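Beta-mannosidase (Trichoderma harzianum, PDB 4CVU) hydrolyses beta-mannosides, probably releasing mannose from the non-reducing end of its substrates, as a family 2 glycoside hydrolase. Local coordinates at residues N243-V254 with F348-G356; W313-L323 with A436-W444. All coordinates share one frame; numbering follows the deposited sequence. Where two conformers were deposited one is given.

Contact 1: residues N243-V254 with F348-G356; sequences NFAPDQTAPWVV and FRTILFSSG
N243 and F353 face each other with CA atoms 6.1 Å apart at one end of this contact, W252 and F348 at the other with 8.0 Å between them; in the middle the loop 243-251 bows outward through a type I turn from D247 to A250. No direct backbone hydrogen bond joins the segments. Water 1 bridges them instead, hydrogen-bonded to N243 O, F353 O and S355 N. Inside the turn, D247 OD1 receives both T249 N and T249 OG1, the first bond closing an Asx turn.

W252 and F348 form an edge-to-face pair, planes at 75° and ring centroids 4.9 Å apart on the five-membered side. The F348 edge presents CD2, 3.6 Å from W252 CD2, while F348 CB lies over the six-membered ring in a CH-pi contact. The far end of the indole goes on to the backbone, CH2 reaching R349 N, and to T350 CG2. V254 CG2 touches F348 CE2. T350 works with both branches: its methyl meets P246 CG at 3.6 Å, and OG1, placed between backbone N and carbonyl carbon (chi1 64°), accepts from Q248 NE2 at 3.1 Å. That bond is nearly straight at 163° and lies close to the Q248 amide plane; a bend at chi2 folds the glutamine back to make it. L352 splits its methyls, CD1 against N243 C and the F244 nitrogen, CD2 against A245. The F353 ring packs on W373, edge-to-face, and on F375.

The loop thus leads from strand 227-237 into strand 252-261 of an immunoglobulin-like beta-sandwich, as in family 2 enzymes, and lies against the chain where it leaves that domain for the catalytic (beta/alpha)8 barrel.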
loop_
_atom_site.group_PDB
_atom_site.type_symbol
_atom_site.label_atom_id
_atom_site.label_comp_id
_atom_site.label_asym_id
_atom_site.label_seq_id
_atom_site.Cartn_x
_atom_site.Cartn_y
_atom_site.Cartn_z
ATOM N N ASN A 243 49.412 -11.280 10.136
ATOM C CA ASN A 243 49.029 -12.375 11.017
ATOM C C ASN A 243 49.965 -12.619 12.218
ATOM O O ASN A 243 49.778 -13.536 12.974
ATOM C CB ASN A 243 48.815 -13.663 10.209
ATOM C CG ASN A 243 47.550 -13.623 9.358
ATOM O OD1 ASN A 243 46.539 -14.137 9.775
ATOM N ND2 ASN A 243 47.591 -12.993 8.222
ATOM N N PHE A 244 50.966 -11.766 12.403
ATOM C CA PHE A 244 51.903 -11.871 13.527
ATOM C C PHE A 244 51.918 -10.550 14.319
ATOM O O PHE A 244 51.828 -9.448 13.734
ATOM C CB PHE A 244 53.319 -12.209 13.026
ATOM C CG PHE A 244 53.446 -13.597 12.469
ATOM C CD1 PHE A 244 53.182 -13.844 11.152
ATOM C CD2 PHE A 244 53.816 -14.656 13.276
ATOM C CE1 PHE A 244 53.285 -15.120 10.617
ATOM C CE2 PHE A 244 53.913 -15.939 12.763
ATOM C CZ PHE A 244 53.637 -16.179 11.436
ATOM N N ALA A 245 51.967 -10.666 15.643
ATOM C CA ALA A 245 51.923 -9.501 16.518
ATOM C C ALA A 245 53.152 -8.621 16.265
ATOM O O ALA A 245 54.257 -9.113 16.352
ATOM C CB ALA A 245 51.914 -9.948 17.959
ATOM N N PRO A 246 52.952 -7.341 15.892
ATOM C CA PRO A 246 54.106 -6.490 15.636
ATOM C C PRO A 246 54.793 -5.987 16.916
ATOM O O PRO A 246 54.285 -6.162 18.031
ATOM C CB PRO A 246 53.511 -5.325 14.835
ATOM C CG PRO A 246 52.074 -5.277 15.201
ATOM C CD PRO A 246 51.689 -6.700 15.470
ATOM N N ASP A 247 55.961 -5.388 16.729
ATOM C CA ASP A 247 56.724 -4.755 17.826
ATOM C C ASP A 247 56.188 -3.346 18.060
ATOM O O ASP A 247 56.318 -2.477 17.179
ATOM C CB ASP A 247 58.206 -4.714 17.438
ATOM C CG ASP A 247 59.064 -3.921 18.415
ATOM O OD1 ASP A 247 58.630 -3.575 19.524
ATOM O OD2 ASP A 247 60.211 -3.671 18.045
ATOM N N GLN A 248 55.593 -3.138 19.232
ATOM C CA GLN A 248 54.945 -1.869 19.559
ATOM C C GLN A 248 55.939 -0.730 19.854
ATOM O O GLN A 248 55.543 0.440 19.894
ATOM C CB GLN A 248 54.001 -2.038 20.756
ATOM C CG GLN A 248 52.835 -3.027 20.526
ATOM C CD GLN A 248 51.913 -2.627 19.390
ATOM O OE1 GLN A 248 51.609 -1.443 19.194
ATOM N NE2 GLN A 248 51.486 -3.607 18.619
ATOM N N THR A 249 57.215 -1.072 20.048
ATOM C CA THR A 249 58.264 -0.086 20.344
ATOM C C THR A 249 58.996 0.395 19.077
ATOM O O THR A 249 59.810 1.285 19.147
ATOM C CB THR A 249 59.338 -0.647 21.320
ATOM O OG1 THR A 249 60.176 -1.560 20.631
ATOM C CG2 THR A 249 58.723 -1.341 22.527
ATOM N N ALA A 250 58.687 -0.200 17.926
ATOM C CA ALA A 250 59.398 0.042 16.691
ATOM C C ALA A 250 58.899 1.268 15.944
ATOM O O ALA A 250 57.787 1.723 16.175
ATOM C CB ALA A 250 59.314 -1.187 15.795
ATOM N N PRO A 251 59.735 1.815 15.051
ATOM C CA PRO A 251 59.291 2.966 14.248
ATOM C C PRO A 251 58.177 2.644 13.232
ATOM O O PRO A 251 58.028 1.497 12.801
ATOM C CB PRO A 251 60.574 3.428 13.527
ATOM C CG PRO A 251 61.532 2.290 13.628
ATOM C CD PRO A 251 61.159 1.494 14.841
ATOM N N TRP A 252 57.415 3.664 12.864
ATOM C CA TRP A 252 56.358 3.509 11.853
ATOM C C TRP A 252 56.971 3.595 10.463
ATOM O O TRP A 252 57.858 4.406 10.239
ATOM C CB TRP A 252 55.289 4.592 12.018
ATOM C CG TRP A 252 54.434 4.402 13.216
ATOM C CD1 TRP A 252 54.491 5.099 14.388
ATOM C CD2 TRP A 252 53.380 3.452 13.364
ATOM N NE1 TRP A 252 53.528 4.637 15.263
ATOM C CE2 TRP A 252 52.843 3.618 14.659
ATOM C CE3 TRP A 252 52.841 2.466 12.529
ATOM C CZ2 TRP A 252 51.788 2.841 15.133
ATOM C CZ3 TRP A 252 51.796 1.694 13.006
ATOM C CH2 TRP A 252 51.281 1.880 14.291
ATOM N N VAL A 253 56.541 2.735 9.546
ATOM C CA VAL A 253 56.884 2.892 8.145
ATOM C C VAL A 253 55.605 3.284 7.426
ATOM O O VAL A 253 54.569 2.621 7.596
ATOM C CB VAL A 253 57.446 1.609 7.518
ATOM C CG1 VAL A 253 57.820 1.852 6.053
ATOM C CG2 VAL A 253 58.652 1.101 8.293
ATOM N N VAL A 254 55.662 4.389 6.691
ATOM C CA VAL A 254 54.594 4.831 5.815
ATOM C C VAL A 254 54.985 4.521 4.375
ATOM O O VAL A 254 55.928 5.090 3.862
ATOM C CB VAL A 254 54.360 6.334 5.955
ATOM C CG1 VAL A 254 53.254 6.813 5.013
ATOM C CG2 VAL A 254 54.034 6.687 7.407
ATOM N N PHE A 348 47.452 5.802 12.575
ATOM C CA PHE A 348 48.575 5.033 13.055
ATOM C C PHE A 348 48.075 4.081 14.106
ATOM O O PHE A 348 47.745 4.490 15.211
ATOM C CB PHE A 348 49.669 5.952 13.628
ATOM C CG PHE A 348 50.385 6.738 12.586
ATOM C CD1 PHE A 348 49.864 7.934 12.122
ATOM C CD2 PHE A 348 51.592 6.278 12.055
ATOM C CE1 PHE A 348 50.541 8.662 11.148
ATOM C CE2 PHE A 348 52.260 6.987 11.083
ATOM C CZ PHE A 348 51.736 8.181 10.630
ATOM N N ARG A 349 47.971 2.812 13.717
ATOM C CA ARG A 349 47.653 1.739 14.644
ATOM C C ARG A 349 47.974 0.388 14.056
ATOM O O ARG A 349 48.148 0.246 12.852
ATOM C CB ARG A 349 46.171 1.773 15.092
ATOM C CG ARG A 349 45.144 2.009 13.993
ATOM C CD ARG A 349 44.725 0.743 13.272
ATOM N NE ARG A 349 45.588 0.491 12.134
ATOM C CZ ARG A 349 45.211 -0.135 11.026
ATOM N NH1 ARG A 349 43.970 -0.565 10.881
ATOM N NH2 ARG A 349 46.093 -0.314 10.052
ATOM N N THR A 350 48.089 -0.592 14.935
ATOM C CA THR A 350 48.252 -1.974 14.527
ATOM C C THR A 350 46.969 -2.694 14.870
ATOM O O THR A 350 46.395 -2.470 15.950
ATOM C CB THR A 350 49.442 -2.674 15.222
ATOM O OG1 THR A 350 49.212 -2.754 16.621
ATOM C CG2 THR A 350 50.760 -1.933 14.919
ATOM N N ILE A 351 46.489 -3.510 13.945
ATOM C CA ILE A 351 45.382 -4.406 14.213
ATOM C C ILE A 351 45.730 -5.805 13.763
ATOM O O ILE A 351 46.001 -6.034 12.593
ATOM C CB ILE A 351 44.057 -3.904 13.592
ATOM C CG1 ILE A 351 42.869 -4.824 13.992
ATOM C CG2 ILE A 351 44.164 -3.760 12.076
ATOM C CD1 ILE A 351 42.478 -4.734 15.432
ATOM N N LEU A 352 45.774 -6.722 14.730
ATOM C CA LEU A 352 46.108 -8.106 14.507
ATOM C C LEU A 352 44.869 -8.984 14.608
ATOM O O LEU A 352 44.090 -8.844 15.576
ATOM C CB LEU A 352 47.073 -8.561 15.602
ATOM C CG LEU A 352 47.478 -10.049 15.569
ATOM C CD1 LEU A 352 48.321 -10.349 14.346
ATOM C CD2 LEU A 352 48.245 -10.387 16.836
ATOM N N PHE A 353 44.678 -9.869 13.639
ATOM C CA PHE A 353 43.769 -10.987 13.788
ATOM C C PHE A 353 44.636 -12.200 14.101
ATOM O O PHE A 353 45.445 -12.607 13.288
ATOM C CB PHE A 353 42.908 -11.245 12.550
ATOM C CG PHE A 353 42.207 -12.586 12.575
ATOM C CD1 PHE A 353 41.291 -12.891 13.579
ATOM C CD2 PHE A 353 42.464 -13.544 11.605
ATOM C CE1 PHE A 353 40.666 -14.141 13.623
ATOM C CE2 PHE A 353 41.853 -14.800 11.649
ATOM C CZ PHE A 353 40.939 -15.089 12.641
ATOM N N SER A 354 44.426 -12.776 15.279
ATOM C CA SER A 354 45.268 -13.846 15.793
ATOM C C SER A 354 44.542 -15.185 15.690
ATOM O O SER A 354 43.540 -15.388 16.375
ATOM C CB SER A 354 45.625 -13.542 17.255
ATOM O OG SER A 354 46.439 -14.578 17.786
ATOM N N SER A 355 45.034 -16.061 14.828
ATOM C CA SER A 355 44.456 -17.377 14.583
ATOM C C SER A 355 45.438 -18.556 14.667
ATOM O O SER A 355 45.116 -19.656 14.231
ATOM C CB SER A 355 43.801 -17.390 13.204
ATOM O OG SER A 355 44.647 -16.825 12.262
ATOM N N GLY A 356 46.620 -18.328 15.212
ATOM C CA GLY A 356 47.657 -19.358 15.304
ATOM C C GLY A 356 47.482 -20.129 16.574
ATOM O O GLY A 356 46.503 -19.896 17.323
HETATM O O HOH W 1 47.143 -14.788 13.039
#

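Contact 2: residues W313-L323 with A436-W444; sequences WWPRDMGNQQL and ADERGVLLW. With CD (cadmium ion), chain V.
W313 NE1 gives its hydrogen to D437 O at 2.9 Å, with D437 O only 1° out of the indole plane and an N-H...O angle of 163°. A second bond of the same length runs from R316 N to G440 O, at the point where P315 and G440 come closest. G440, with positive phi, is the first residue to leave helix 430-439; a CB there would collide with R316 N and crowd Q321 CG.

A tight turn joins this helix to strand 442-446, one alpha-to-beta connection of the catalytic (beta/alpha)8 barrel, and the loop 313-323 of the preceding immunoglobulin-like domain seats itself on that turn. With CG anti to the backbone N (chi1 -177°), W313 extends its indole along this turn: CZ2 reaches G440 CA at 3.7 Å and CH2 meets L442 CD2 at the ring edge. An alanine here would remove the indole, and is likely to leave D437 O without this donor and open a gap beside L442.

P315 CG touches L442 CD1, the other methyl, at 3.9 Å. Q321 lays CB and CG on the helix end, while its NE2 turns back to W314 O. R316 runs its aliphatic chain past R439 O, its guanidinium bonding to E412, which also pairs with R439. L323 CD1 rests on CA of E438; this residue's carboxylate chelates a cadmium ion through OE1 and OE2, and OE1 also bonds R345.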
loop_
_atom_site.group_PDB
_atom_site.type_symbol
_atom_site.label_atom_id
_atom_site.label_comp_id
_atom_site.label_asym_id
_atom_site.label_seq_id
_atom_site.Cartn_x
_atom_site.Cartn_y
_atom_site.Cartn_z
ATOM N N TRP A 313 45.553 5.727 16.805
ATOM C CA TRP A 313 44.125 5.515 16.597
ATOM C C TRP A 313 43.670 4.348 17.463
ATOM O O TRP A 313 44.347 3.313 17.535
ATOM C CB TRP A 313 43.864 5.227 15.121
ATOM C CG TRP A 313 42.402 5.048 14.707
ATOM C CD1 TRP A 313 41.585 6.001 14.159
ATOM C CD2 TRP A 313 41.622 3.831 14.753
ATOM N NE1 TRP A 313 40.333 5.457 13.881
ATOM C CE2 TRP A 313 40.341 4.129 14.225
ATOM C CE3 TRP A 313 41.873 2.527 15.205
ATOM C CZ2 TRP A 313 39.325 3.179 14.148
ATOM C CZ3 TRP A 313 40.842 1.567 15.094
ATOM C CH2 TRP A 313 39.601 1.909 14.585
ATOM N N TRP A 314 42.532 4.540 18.112
ATOM C CA TRP A 314 41.861 3.483 18.867
ATOM C C TRP A 314 40.385 3.382 18.438
ATOM O O TRP A 314 39.783 4.367 17.995
ATOM C CB TRP A 314 41.911 3.794 20.372
ATOM C CG TRP A 314 43.299 3.959 20.918
ATOM C CD1 TRP A 314 43.991 5.127 21.011
ATOM C CD2 TRP A 314 44.150 2.940 21.469
ATOM N NE1 TRP A 314 45.211 4.909 21.579
ATOM C CE2 TRP A 314 45.345 3.578 21.870
ATOM C CE3 TRP A 314 44.024 1.564 21.668
ATOM C CZ2 TRP A 314 46.402 2.887 22.448
ATOM C CZ3 TRP A 314 45.077 0.868 22.249
ATOM C CH2 TRP A 314 46.257 1.539 22.636
ATOM N N PRO A 315 39.796 2.205 18.599
ATOM C CA PRO A 315 38.329 2.083 18.474
ATOM C C PRO A 315 37.552 2.916 19.520
ATOM O O PRO A 315 38.135 3.445 20.474
ATOM C CB PRO A 315 38.085 0.581 18.697
ATOM C CG PRO A 315 39.381 -0.082 18.306
ATOM C CD PRO A 315 40.445 0.886 18.708
ATOM N N ARG A 316 36.251 3.044 19.324
ATOM C CA ARG A 316 35.400 3.768 20.268
ATOM C C ARG A 316 35.439 3.141 21.659
ATOM O O ARG A 316 35.495 1.919 21.799
ATOM C CB ARG A 316 33.954 3.911 19.759
ATOM C CG ARG A 316 33.204 2.645 19.318
ATOM C CD ARG A 316 31.809 3.040 18.748
ATOM N NE ARG A 316 31.117 3.927 19.675
ATOM C CZ ARG A 316 30.572 3.530 20.826
ATOM N NH1 ARG A 316 30.591 2.249 21.207
ATOM N NH2 ARG A 316 30.006 4.422 21.620
ATOM N N ASP A 317 35.412 4.008 22.681
ATOM C CA ASP A 317 35.545 3.605 24.091
ATOM C C ASP A 317 36.882 2.884 24.421
ATOM O O ASP A 317 36.990 2.220 25.449
ATOM C CB ASP A 317 34.325 2.776 24.565
ATOM C CG ASP A 317 33.132 3.657 24.993
ATOM O OD1 ASP A 317 33.150 4.869 24.712
ATOM O OD2 ASP A 317 32.180 3.131 25.636
ATOM N N MET A 318 37.887 3.038 23.555
ATOM C CA MET A 318 39.249 2.622 23.872
ATOM C C MET A 318 40.261 3.769 23.717
ATOM O O MET A 318 41.454 3.531 23.753
ATOM C CB MET A 318 39.684 1.448 22.989
ATOM C CG MET A 318 38.762 0.243 23.006
ATOM S SD MET A 318 39.361 -1.077 21.919
ATOM C CE MET A 318 37.814 -1.828 21.428
ATOM N N GLY A 319 39.805 5.001 23.519
ATOM C CA GLY A 319 40.722 6.106 23.332
ATOM C C GLY A 319 40.264 7.008 22.226
ATOM O O GLY A 319 39.080 7.034 21.898
ATOM N N ASN A 320 41.199 7.747 21.633
ATOM C CA ASN A 320 40.819 8.737 20.610
ATOM C C ASN A 320 40.883 8.143 19.233
ATOM O O ASN A 320 41.671 7.231 18.987
ATOM C CB ASN A 320 41.720 9.971 20.665
ATOM C CG ASN A 320 41.496 10.799 21.915
ATOM O OD1 ASN A 320 40.560 10.568 22.670
ATOM N ND2 ASN A 320 42.377 11.762 22.147
ATOM N N GLN A 321 40.072 8.698 18.332
ATOM C CA GLN A 321 40.069 8.277 16.953
ATOM C C GLN A 321 40.977 9.204 16.145
ATOM O O GLN A 321 40.563 9.840 15.191
ATOM C CB GLN A 321 38.629 8.215 16.417
ATOM C CG GLN A 321 37.868 7.022 16.998
ATOM C CD GLN A 321 37.536 7.210 18.459
ATOM O OE1 GLN A 321 36.909 8.202 18.815
ATOM N NE2 GLN A 321 37.939 6.265 19.304
ATOM N N GLN A 322 42.248 9.237 16.542
ATOM C CA GLN A 322 43.232 10.110 15.915
ATOM C C GLN A 322 43.453 9.738 14.458
ATOM O O GLN A 322 43.830 8.613 14.147
ATOM C CB GLN A 322 44.564 10.018 16.659
ATOM C CG GLN A 322 45.619 11.000 16.162
ATOM C CD GLN A 322 45.286 12.442 16.527
ATOM O OE1 GLN A 322 45.114 12.767 17.703
ATOM N NE2 GLN A 322 45.206 13.313 15.515
ATOM N N LEU A 323 43.240 10.699 13.580
ATOM C CA LEU A 323 43.476 10.494 12.160
ATOM C C LEU A 323 44.383 11.605 11.648
ATOM O O LEU A 323 44.462 12.658 12.264
ATOM C CB LEU A 323 42.149 10.483 11.369
ATOM C CG LEU A 323 41.242 9.318 11.761
ATOM C CD1 LEU A 323 39.887 9.502 11.116
ATOM C CD2 LEU A 323 41.862 7.964 11.382
ATOM N N ALA A 436 33.308 4.822 9.438
ATOM C CA ALA A 436 33.854 3.875 10.442
ATOM C C ALA A 436 35.134 4.431 11.059
ATOM O O ALA A 436 35.236 4.584 12.272
ATOM C CB ALA A 436 34.101 2.548 9.753
ATOM N N ASP A 437 36.089 4.814 10.214
ATOM C CA ASP A 437 37.343 5.443 10.651
ATOM C C ASP A 437 37.182 6.478 11.762
ATOM O O ASP A 437 37.819 6.403 12.817
ATOM C CB ASP A 437 37.992 6.180 9.458
ATOM C CG ASP A 437 38.598 5.274 8.456
ATOM O OD1 ASP A 437 38.712 4.046 8.690
ATOM O OD2 ASP A 437 39.024 5.807 7.398
ATOM N N GLU A 438 36.342 7.477 11.509
ATOM C CA GLU A 438 36.213 8.597 12.423
ATOM C C GLU A 438 35.419 8.324 13.686
ATOM O O GLU A 438 35.633 8.999 14.694
ATOM C CB GLU A 438 35.624 9.793 11.688
ATOM C CG GLU A 438 34.182 9.603 11.306
ATOM C CD GLU A 438 33.745 10.577 10.229
ATOM O OE1 GLU A 438 34.609 11.346 9.760
ATOM O OE2 GLU A 438 32.570 10.540 9.807
ATOM N N ARG A 439 34.507 7.354 13.640
ATOM C CA ARG A 439 33.732 6.931 14.801
ATOM C C ARG A 439 34.421 5.829 15.610
ATOM O O ARG A 439 34.033 5.562 16.747
ATOM C CB ARG A 439 32.358 6.387 14.353
ATOM C CG ARG A 439 31.436 7.451 13.800
ATOM C CD ARG A 439 30.198 6.830 13.197
ATOM N NE ARG A 439 29.258 7.828 12.664
ATOM C CZ ARG A 439 28.087 8.165 13.212
ATOM N NH1 ARG A 439 27.681 7.622 14.360
ATOM N NH2 ARG A 439 27.305 9.053 12.598
ATOM N N GLY A 440 35.376 5.138 15.016
ATOM C CA GLY A 440 36.069 4.061 15.742
ATOM C C GLY A 440 35.419 2.686 15.756
ATOM O O GLY A 440 35.543 1.941 16.739
ATOM N N VAL A 441 34.730 2.336 14.669
ATOM C CA VAL A 441 34.129 1.025 14.547
ATOM C C VAL A 441 35.061 0.161 13.700
ATOM O O VAL A 441 35.318 0.451 12.526
ATOM C CB VAL A 441 32.706 1.139 13.937
ATOM C CG1 VAL A 441 32.007 -0.203 13.872
ATOM C CG2 VAL A 441 31.848 2.163 14.695
ATOM N N LEU A 442 35.593 -0.929 14.276
ATOM C CA LEU A 442 36.431 -1.836 13.489
ATOM C C LEU A 442 35.602 -2.551 12.457
ATOM O O LEU A 442 34.485 -2.999 12.788
ATOM C CB LEU A 442 37.109 -2.889 14.413
ATOM C CG LEU A 442 38.218 -2.306 15.298
ATOM C CD1 LEU A 442 38.738 -3.348 16.303
ATOM C CD2 LEU A 442 39.365 -1.815 14.433
ATOM N N LEU A 443 36.102 -2.644 11.216
ATOM C CA LEU A 443 35.445 -3.343 10.142
ATOM C C LEU A 443 36.195 -4.609 9.722
ATOM O O LEU A 443 37.176 -4.547 8.980
ATOM C CB LEU A 443 35.263 -2.437 8.906
ATOM C CG LEU A 443 34.348 -1.268 9.113
ATOM C CD1 LEU A 443 34.093 -0.466 7.852
ATOM C CD2 LEU A 443 33.080 -1.692 9.808
ATOM N N TRP A 444 35.715 -5.748 10.158
ATOM C CA TRP A 444 36.232 -6.990 9.693
ATOM C C TRP A 444 35.693 -7.182 8.292
ATOM O O TRP A 444 34.548 -7.419 8.155
ATOM C CB TRP A 444 35.768 -8.076 10.642
ATOM C CG TRP A 444 35.587 -9.465 10.142
ATOM C CD1 TRP A 444 35.546 -9.923 8.861
ATOM C CD2 TRP A 444 35.461 -10.612 10.962
ATOM N NE1 TRP A 444 35.365 -11.261 8.842
ATOM C CE2 TRP A 444 35.309 -11.719 10.118
ATOM C CE3 TRP A 444 35.396 -10.800 12.328
ATOM C CZ2 TRP A 444 35.145 -13.014 10.602
ATOM C CZ3 TRP A 444 35.250 -12.093 12.808
ATOM C CH2 TRP A 444 35.102 -13.164 11.957
HETATM CD CD CD V . 32.548 12.262 8.207
HETATM O O HOH W 2 32.876 14.392 7.078
#

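In the fold
From the N terminus, after the galactose-binding-like domain, the chain runs through the loop between strands 227-237 and 252-261, then through the loop 313-323 that leads to strand 324-332. Contact 1 closes a span of 93 residues, rich in strand and without helix, when 348-356 comes back alongside 243-254. Contact 2 starts inside that span, at 313-323, and closes beyond it, at the end of helix 430-439, so the two closures cross. They meet directly through the probable hydrogen bond between W313 N and F348 O and the packing of I351 against L442. Both reach the mixed sheet containing strands 351-354 and 442-446, tying the seven-stranded antiparallel sheet's domain to the barrel at two places.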